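Local coordinates for protein alpha-fucosidase (Bifidobacterium bifidum, PDB 2EAB) that probably hydrolyses alpha-1,2-L-fucosidic linkages, releasing fucose from glycans, through the glycoside hydrolase family 95 catalytic part of a longer calcium-binding membrane protein, at residues S198-L203 / D270-T275; A279-Y284 / N301-K306. One frame throughout, in Å; residues are numbered along the deposited sequence.

Contact 1. Residues S198-L203 / D270-T275; sequences SKAGKL and DAKAVT
Leu203 and Ala271 form an antiparallel hydrogen-bonded pair. Leu203 N donates to Ala271 O over 2.9 Å. Ala271 N returns a bond to Leu203 O at 3.2 Å. Lys202 and Leu203 both face Ala271, which makes a classic beta bulge. The type II turn from Lys199 to Lys202 runs into the bulge, sharing Lys202, and is closed by a bond from Lys202 N to Lys199 O. Gly201 takes the positive phi (83°) of this turn.

Water serves the backbone around the turn. One water accepts from Gly201 N (2.9 Å) and donates to Asp270 O. Another donates to both Gly201 O and Asp270 OD1, the latter at 2.7 Å. Gly201 O also receives a CA-H...O contact from Asp270 CA and a hydrogen bond from Asn204 ND2. A third water donates to Ser198 O and binds Lys272 NZ weakly.

The Lys272 chain is extended, and its CG lies 3.9 Å from Ala200 CA as it runs past the turn. Leu203, Ala271 and Val274 make the apolar part. With CG of Leu203 anti to the backbone N (chi1 -167°), its CD2 reaches Val274 CG2 at 3.8 Å, and its CB packs on Ala271 CB.

Asn204 OD1 accepts from Asp270 N, while Ser198 OG bonds to Thr177 N. The chain turns a corner at Asp270. Strand 266-271 pairs with strand 203-208 in one antiparallel sheet, whereas strand 273-282 runs between strands 190-197 and 241-250 in another, so both chain segments pass from sheet to sheet here.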
ATOM      1  N   SER A 198      29.300   8.674 -27.354  1.00 16.51           N
ATOM      2  CA  SER A 198      29.165   8.464 -28.801  1.00 17.19           C
ATOM      3  C   SER A 198      30.508   8.373 -29.526  1.00 17.76           C
ATOM      4  O   SER A 198      30.587   7.846 -30.642  1.00 18.10           O
ATOM      5  CB  SER A 198      28.304   9.561 -29.427  1.00 16.99           C
ATOM      6  OG  SER A 198      28.877  10.837 -29.216  1.00 17.08           O
ATOM      7  N   LYS A 199      31.556   8.884 -28.886  1.00 18.23           N
ATOM      8  CA  LYS A 199      32.902   8.874 -29.455  1.00 18.84           C
ATOM      9  C   LYS A 199      33.846   8.067 -28.567  1.00 18.71           C
ATOM     10  O   LYS A 199      33.836   8.219 -27.343  1.00 18.76           O
ATOM     11  CB  LYS A 199      33.417  10.306 -29.644  1.00 18.89           C
ATOM     12  CG  LYS A 199      32.607  11.132 -30.647  1.00 19.71           C
ATOM     13  CD  LYS A 199      33.170  12.538 -30.828  1.00 19.89           C
ATOM     14  CE  LYS A 199      32.281  13.371 -31.741  1.00 21.38           C
ATOM     15  NZ  LYS A 199      32.840  14.736 -31.973  1.00 22.33           N
ATOM     16  N   ALA A 200      34.646   7.201 -29.188  1.00 18.67           N
ATOM     17  CA  ALA A 200      35.601   6.362 -28.461  1.00 18.42           C
ATOM     18  C   ALA A 200      36.559   7.199 -27.615  1.00 18.16           C
ATOM     19  O   ALA A 200      37.003   8.269 -28.038  1.00 18.24           O
ATOM     20  CB  ALA A 200      36.374   5.473 -29.428  1.00 18.68           C
ATOM     21  N   GLY A 201      36.852   6.711 -26.410  1.00 17.74           N
ATOM     22  CA  GLY A 201      37.760   7.394 -25.490  1.00 17.20           C
ATOM     23  C   GLY A 201      37.131   8.505 -24.665  1.00 16.97           C
ATOM     24  O   GLY A 201      37.787   9.080 -23.793  1.00 17.01           O
ATOM     25  N   LYS A 202      35.860   8.805 -24.927  1.00 16.61           N
ATOM     26  CA  LYS A 202      35.190   9.937 -24.285  1.00 16.25           C
ATOM     27  C   LYS A 202      34.422   9.592 -23.007  1.00 15.84           C
ATOM     28  O   LYS A 202      33.955  10.494 -22.306  1.00 15.84           O
ATOM     29  CB  LYS A 202      34.285  10.678 -25.280  1.00 16.49           C
ATOM     30  CG  LYS A 202      35.036  11.410 -26.403  1.00 17.45           C
ATOM     31  CD  LYS A 202      36.118  12.364 -25.881  1.00 19.38           C
ATOM     32  CE  LYS A 202      35.531  13.563 -25.147  1.00 19.91           C
ATOM     33  NZ  LYS A 202      36.593  14.449 -24.596  1.00 21.42           N
ATOM     34  N   LEU A 203      34.283   8.305 -22.705  1.00 15.26           N
ATOM     35  CA  LEU A 203      33.641   7.916 -21.451  1.00 14.89           C
ATOM     36  C   LEU A 203      34.665   7.913 -20.318  1.00 14.75           C
ATOM     37  O   LEU A 203      35.512   7.022 -20.218  1.00 14.84           O
ATOM     38  CB  LEU A 203      32.913   6.573 -21.574  1.00 14.82           C
ATOM     39  CG  LEU A 203      31.948   6.202 -20.437  1.00 14.76           C
ATOM     40  CD1 LEU A 203      30.852   7.255 -20.244  1.00 15.05           C
ATOM     41  CD2 LEU A 203      31.338   4.839 -20.701  1.00 15.00           C
ATOM     42  N   ASP A 270      39.098   6.689 -20.756  1.00 18.13           N
ATOM     43  CA  ASP A 270      39.314   6.353 -22.172  1.00 18.34           C
ATOM     44  C   ASP A 270      38.413   5.228 -22.689  1.00 17.98           C
ATOM     45  O   ASP A 270      38.798   4.465 -23.583  1.00 18.13           O
ATOM     46  CB  ASP A 270      40.794   6.025 -22.429  1.00 18.76           C
ATOM     47  CG  ASP A 270      41.735   7.048 -21.815  1.00 19.89           C
ATOM     48  OD1 ASP A 270      41.538   8.258 -22.055  1.00 22.05           O
ATOM     49  OD2 ASP A 270      42.670   6.637 -21.096  1.00 22.19           O
ATOM     50  N   ALA A 271      37.208   5.136 -22.130  1.00 17.42           N
ATOM     51  CA  ALA A 271      36.254   4.110 -22.530  1.00 16.90           C
ATOM     52  C   ALA A 271      35.231   4.665 -23.517  1.00 16.55           C
ATOM     53  O   ALA A 271      35.242   5.857 -23.836  1.00 16.21           O
ATOM     54  CB  ALA A 271      35.560   3.528 -21.303  1.00 16.93           C
ATOM     55  N   LYS A 272      34.357   3.786 -24.002  1.00 16.34           N
ATOM     56  CA  LYS A 272      33.254   4.183 -24.867  1.00 16.33           C
ATOM     57  C   LYS A 272      31.917   3.751 -24.263  1.00 16.04           C
ATOM     58  O   LYS A 272      30.945   4.504 -24.294  1.00 16.18           O
ATOM     59  CB  LYS A 272      33.422   3.598 -26.273  1.00 16.45           C
ATOM     60  CG  LYS A 272      32.498   4.224 -27.308  1.00 17.40           C
ATOM     61  CD  LYS A 272      32.616   3.538 -28.660  1.00 19.04           C
ATOM     62  CE  LYS A 272      31.712   4.205 -29.682  1.00 20.22           C
ATOM     63  NZ  LYS A 272      31.748   3.514 -31.004  1.00 21.52           N
ATOM     64  N   ALA A 273      31.883   2.535 -23.719  1.00 15.76           N
ATOM     65  CA  ALA A 273      30.683   1.993 -23.084  1.00 15.45           C
ATOM     66  C   ALA A 273      31.053   1.086 -21.919  1.00 15.29           C
ATOM     67  O   ALA A 273      32.013   0.314 -21.995  1.00 15.36           O
ATOM     68  CB  ALA A 273      29.838   1.241 -24.094  1.00 15.67           C
ATOM     69  N   VAL A 274      30.285   1.193 -20.837  1.00 14.76           N
ATOM     70  CA  VAL A 274      30.500   0.378 -19.642  1.00 14.57           C
ATOM     71  C   VAL A 274      29.167  -0.091 -19.057  1.00 13.82           C
ATOM     72  O   VAL A 274      28.142   0.579 -19.204  1.00 14.06           O
ATOM     73  CB  VAL A 274      31.307   1.132 -18.536  1.00 14.92           C
ATOM     74  CG1 VAL A 274      32.680   1.566 -19.037  1.00 15.38           C
ATOM     75  CG2 VAL A 274      30.540   2.330 -18.008  1.00 16.21           C
ATOM     76  N   THR A 275      29.195  -1.247 -18.401  1.00 12.98           N
ATOM     77  CA  THR A 275      28.060  -1.712 -17.610  1.00 12.59           C
ATOM     78  C   THR A 275      28.491  -1.840 -16.158  1.00 12.42           C
ATOM     79  O   THR A 275      29.509  -2.468 -15.854  1.00 12.12           O
ATOM     80  CB  THR A 275      27.512  -3.065 -18.111  1.00 12.61           C
ATOM     81  OG1 THR A 275      27.266  -2.990 -19.520  1.00 13.41           O
ATOM     82  CG2 THR A 275      26.206  -3.431 -17.392  1.00 12.76           C
TER
HETATM   83  O   HOH W   1      29.096   5.449 -31.815  1.00 58.24           O
HETATM   84  O   HOH W   2      37.145   3.860 -26.011  1.00 23.71           O
HETATM   85  O   HOH W   3      40.844   8.810 -24.614  1.00 41.20           O

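Contact 2. Residues A279-Y284 / N301-K306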
ATOM      1  N   ALA A 279      24.952  -4.490  -6.428  1.00  9.06           N
ATOM      2  CA  ALA A 279      24.160  -5.316  -5.524  1.00  8.90           C
ATOM      3  C   ALA A 279      24.363  -4.860  -4.091  1.00  8.61           C
ATOM      4  O   ALA A 279      25.374  -4.236  -3.764  1.00  8.65           O
ATOM      5  CB  ALA A 279      24.522  -6.781  -5.676  1.00  9.43           C
ATOM      6  N   ALA A 280      23.395  -5.175  -3.232  1.00  8.40           N
ATOM      7  CA  ALA A 280      23.481  -4.834  -1.822  1.00  8.40           C
ATOM      8  C   ALA A 280      22.652  -5.806  -1.009  1.00  8.25           C
ATOM      9  O   ALA A 280      21.674  -6.375  -1.508  1.00  8.34           O
ATOM     10  CB  ALA A 280      23.013  -3.413  -1.583  1.00  8.68           C
ATOM     11  N   ALA A 281      23.043  -5.992   0.246  1.00  7.92           N
ATOM     12  CA  ALA A 281      22.314  -6.849   1.169  1.00  7.87           C
ATOM     13  C   ALA A 281      22.678  -6.527   2.599  1.00  7.59           C
ATOM     14  O   ALA A 281      23.725  -5.926   2.880  1.00  7.95           O
ATOM     15  CB  ALA A 281      22.610  -8.311   0.898  1.00  8.25           C
ATOM     16  N   THR A 282      21.794  -6.947   3.500  1.00  7.38           N
ATOM     17  CA  THR A 282      22.068  -6.970   4.923  1.00  7.14           C
ATOM     18  C   THR A 282      21.882  -8.400   5.416  1.00  7.21           C
ATOM     19  O   THR A 282      21.448  -9.277   4.654  1.00  7.32           O
ATOM     20  CB  THR A 282      21.107  -6.064   5.727  1.00  6.83           C
ATOM     21  OG1 THR A 282      19.825  -6.696   5.825  1.00  6.91           O
ATOM     22  CG2 THR A 282      20.960  -4.684   5.096  1.00  7.14           C
ATOM     23  N   ASP A 283      22.190  -8.620   6.691  1.00  7.16           N
ATOM     24  CA  ASP A 283      21.878  -9.883   7.353  1.00  7.31           C
ATOM     25  C   ASP A 283      20.519  -9.868   8.069  1.00  6.83           C
ATOM     26  O   ASP A 283      20.279 -10.686   8.954  1.00  6.80           O
ATOM     27  CB  ASP A 283      23.013 -10.307   8.306  1.00  7.37           C
ATOM     28  CG  ASP A 283      23.152  -9.397   9.516  1.00  7.29           C
ATOM     29  OD1 ASP A 283      22.766  -8.214   9.439  1.00  7.36           O
ATOM     30  OD2 ASP A 283      23.675  -9.873  10.549  1.00  8.14           O
ATOM     31  N   TYR A 284      19.634  -8.943   7.690  1.00  6.63           N
ATOM     32  CA  TYR A 284      18.261  -8.954   8.198  1.00  6.73           C
ATOM     33  C   TYR A 284      17.576 -10.278   7.868  1.00  6.66           C
ATOM     34  O   TYR A 284      17.804 -10.847   6.803  1.00  7.01           O
ATOM     35  CB  TYR A 284      17.438  -7.812   7.584  1.00  6.43           C
ATOM     36  CG  TYR A 284      15.978  -7.880   7.972  1.00  6.35           C
ATOM     37  CD1 TYR A 284      15.547  -7.361   9.189  1.00  6.76           C
ATOM     38  CD2 TYR A 284      15.033  -8.494   7.143  1.00  6.10           C
ATOM     39  CE1 TYR A 284      14.218  -7.447   9.582  1.00  6.21           C
ATOM     40  CE2 TYR A 284      13.696  -8.583   7.521  1.00  6.51           C
ATOM     41  CZ  TYR A 284      13.296  -8.055   8.736  1.00  6.02           C
ATOM     42  OH  TYR A 284      11.967  -8.150   9.105  1.00  6.24           O
ATOM     43  N   ASN A 301      29.382 -10.685   2.437  1.00 10.09           N
ATOM     44  CA  ASN A 301      30.274 -10.207   1.391  1.00 10.53           C
ATOM     45  C   ASN A 301      30.370 -11.170   0.198  1.00 10.64           C
ATOM     46  O   ASN A 301      30.293 -10.751  -0.955  1.00 10.74           O
ATOM     47  CB  ASN A 301      31.660  -9.928   1.968  1.00 10.43           C
ATOM     48  CG  ASN A 301      32.599  -9.338   0.947  1.00 10.70           C
ATOM     49  OD1 ASN A 301      32.410  -8.209   0.496  1.00 10.56           O
ATOM     50  ND2 ASN A 301      33.611 -10.111   0.558  1.00 11.71           N
ATOM     51  N   THR A 302      30.537 -12.456   0.494  1.00 10.89           N
ATOM     52  CA  THR A 302      30.605 -13.501  -0.526  1.00 11.34           C
ATOM     53  C   THR A 302      29.299 -13.559  -1.319  1.00 11.04           C
ATOM     54  O   THR A 302      29.310 -13.672  -2.547  1.00 10.84           O
ATOM     55  CB  THR A 302      30.918 -14.865   0.128  1.00 11.34           C
ATOM     56  OG1 THR A 302      32.187 -14.783   0.790  1.00 12.67           O
ATOM     57  CG2 THR A 302      30.963 -15.995  -0.904  1.00 12.03           C
ATOM     58  N   ARG A 303      28.179 -13.453  -0.605  1.00 10.85           N
ATOM     59  CA  ARG A 303      26.854 -13.502  -1.213  1.00 10.68           C
ATOM     60  C   ARG A 303      26.633 -12.353  -2.200  1.00 10.70           C
ATOM     61  O   ARG A 303      26.201 -12.577  -3.333  1.00 10.57           O
ATOM     62  CB  ARG A 303      25.786 -13.504  -0.116  1.00 10.64           C
ATOM     63  CG  ARG A 303      24.361 -13.468  -0.626  1.00 10.37           C
ATOM     64  CD  ARG A 303      23.379 -13.992   0.401  1.00 10.40           C
ATOM     65  NE  ARG A 303      23.319 -13.241   1.662  1.00  9.62           N
ATOM     66  CZ  ARG A 303      22.578 -12.152   1.871  1.00  9.53           C
ATOM     67  NH1 ARG A 303      21.861 -11.616   0.888  1.00  8.87           N
ATOM     68  NH2 ARG A 303      22.566 -11.592   3.074  1.00  9.90           N
ATOM     69  N   VAL A 304      26.938 -11.132  -1.771  1.00 10.46           N
ATOM     70  CA  VAL A 304      26.778  -9.958  -2.624  1.00 10.46           C
ATOM     71  C   VAL A 304      27.730 -10.018  -3.822  1.00 10.63           C
ATOM     72  O   VAL A 304      27.345  -9.681  -4.941  1.00 10.57           O
ATOM     73  CB  VAL A 304      26.960  -8.649  -1.823  1.00 10.36           C
ATOM     74  CG1 VAL A 304      26.924  -7.436  -2.743  1.00 10.09           C
ATOM     75  CG2 VAL A 304      25.868  -8.528  -0.754  1.00  9.90           C
ATOM     76  N   ALA A 305      28.959 -10.477  -3.587  1.00 10.77           N
ATOM     77  CA  ALA A 305      29.943 -10.631  -4.664  1.00 11.16           C
ATOM     78  C   ALA A 305      29.448 -11.569  -5.761  1.00 11.47           C
ATOM     79  O   ALA A 305      29.644 -11.307  -6.951  1.00 11.60           O
ATOM     80  CB  ALA A 305      31.277 -11.115  -4.109  1.00 11.65           C
ATOM     81  N   LYS A 306      28.797 -12.654  -5.356  1.00 11.67           N
ATOM     82  CA  LYS A 306      28.287 -13.636  -6.305  1.00 12.25           C
ATOM     83  C   LYS A 306      27.135 -13.071  -7.135  1.00 11.96           C
ATOM     84  O   LYS A 306      26.975 -13.436  -8.301  1.00 12.06           O
ATOM     85  CB  LYS A 306      27.860 -14.913  -5.579  1.00 12.56           C
ATOM     86  CG  LYS A 306      27.586 -16.096  -6.494  1.00 14.43           C
ATOM     87  CD  LYS A 306      27.186 -17.326  -5.698  1.00 17.22           C
ATOM     88  CE  LYS A 306      26.997 -18.539  -6.594  1.00 18.87           C
ATOM     89  NZ  LYS A 306      25.827 -18.391  -7.497  1.00 20.16           N
TER
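Arg303 NH2 donates to the backbone oxygen of Thr282 at 3.0 Å, with an N-H...O angle of 146°. The oxygen lies at the edge of the guanidinium, in its plane. Seen from the carbonyl, the donor stands above the plane of the peptide. NE, beside NH2 on the same edge of the guanidinium, forms a salt bridge with Glu295. Held by both partners, the guanidinium is probably restricted in its rotation. The side chain leaves the helix with CG anti to the backbone N and bends at chi3 (61°), which brings the group over to the end of the strand. NH1 lies 3.4 Å from Ala281 CB, and this methyl sits oblique to the guanidinium plane.

Strand 279-282 and helix 301-306 run nearly antiparallel, at 154°, with their axes 7.8 Å apart. The strand belongs to the large antiparallel sheet of the N-terminal part, which is assigned to the Gal_mutarotase clan. The helix packs on one face of that sheet.

Val304 lies between the two alanines that point at the helix. Its CG1 meets Ala279 CB at 3.8 Å, and its CG2 meets Ala281 CB at 3.7 Å. Small methyls on the strand let the helix backbone come close: Ala279 CA and Val304 CA are 6.1 Å apart.

Thr282 points away from the helix. Its OG1 accepts from Tyr284 N at 2.9 Å, an ST turn that ends the strand, and bonds also to Thr78 OG1. The Thr282 side chain is about 8 Å from that of Glu77, a calcium ligand.

Both contacts use strand 273-282, contact 1 at its start and contact 2 at its end, with their centres about 29 Å apart. Contact 1 lies far out, about 42 Å from the centre of the chain, and is partly exposed. Contact 2 is buried, at about 27 Å. Their chemistry follows this. At 198-203 / 270-275 backbone bonds and bridging waters carry most of the polar work, and the segments connect two sheets, bridged at the end of one strand pair. At 279-284 / 301-306 a helix lies on a sheet, alanine and valine methyls make the apolar contact, and one arginine supplies the polar link. Contact 2 is also the nearer to the calcium site.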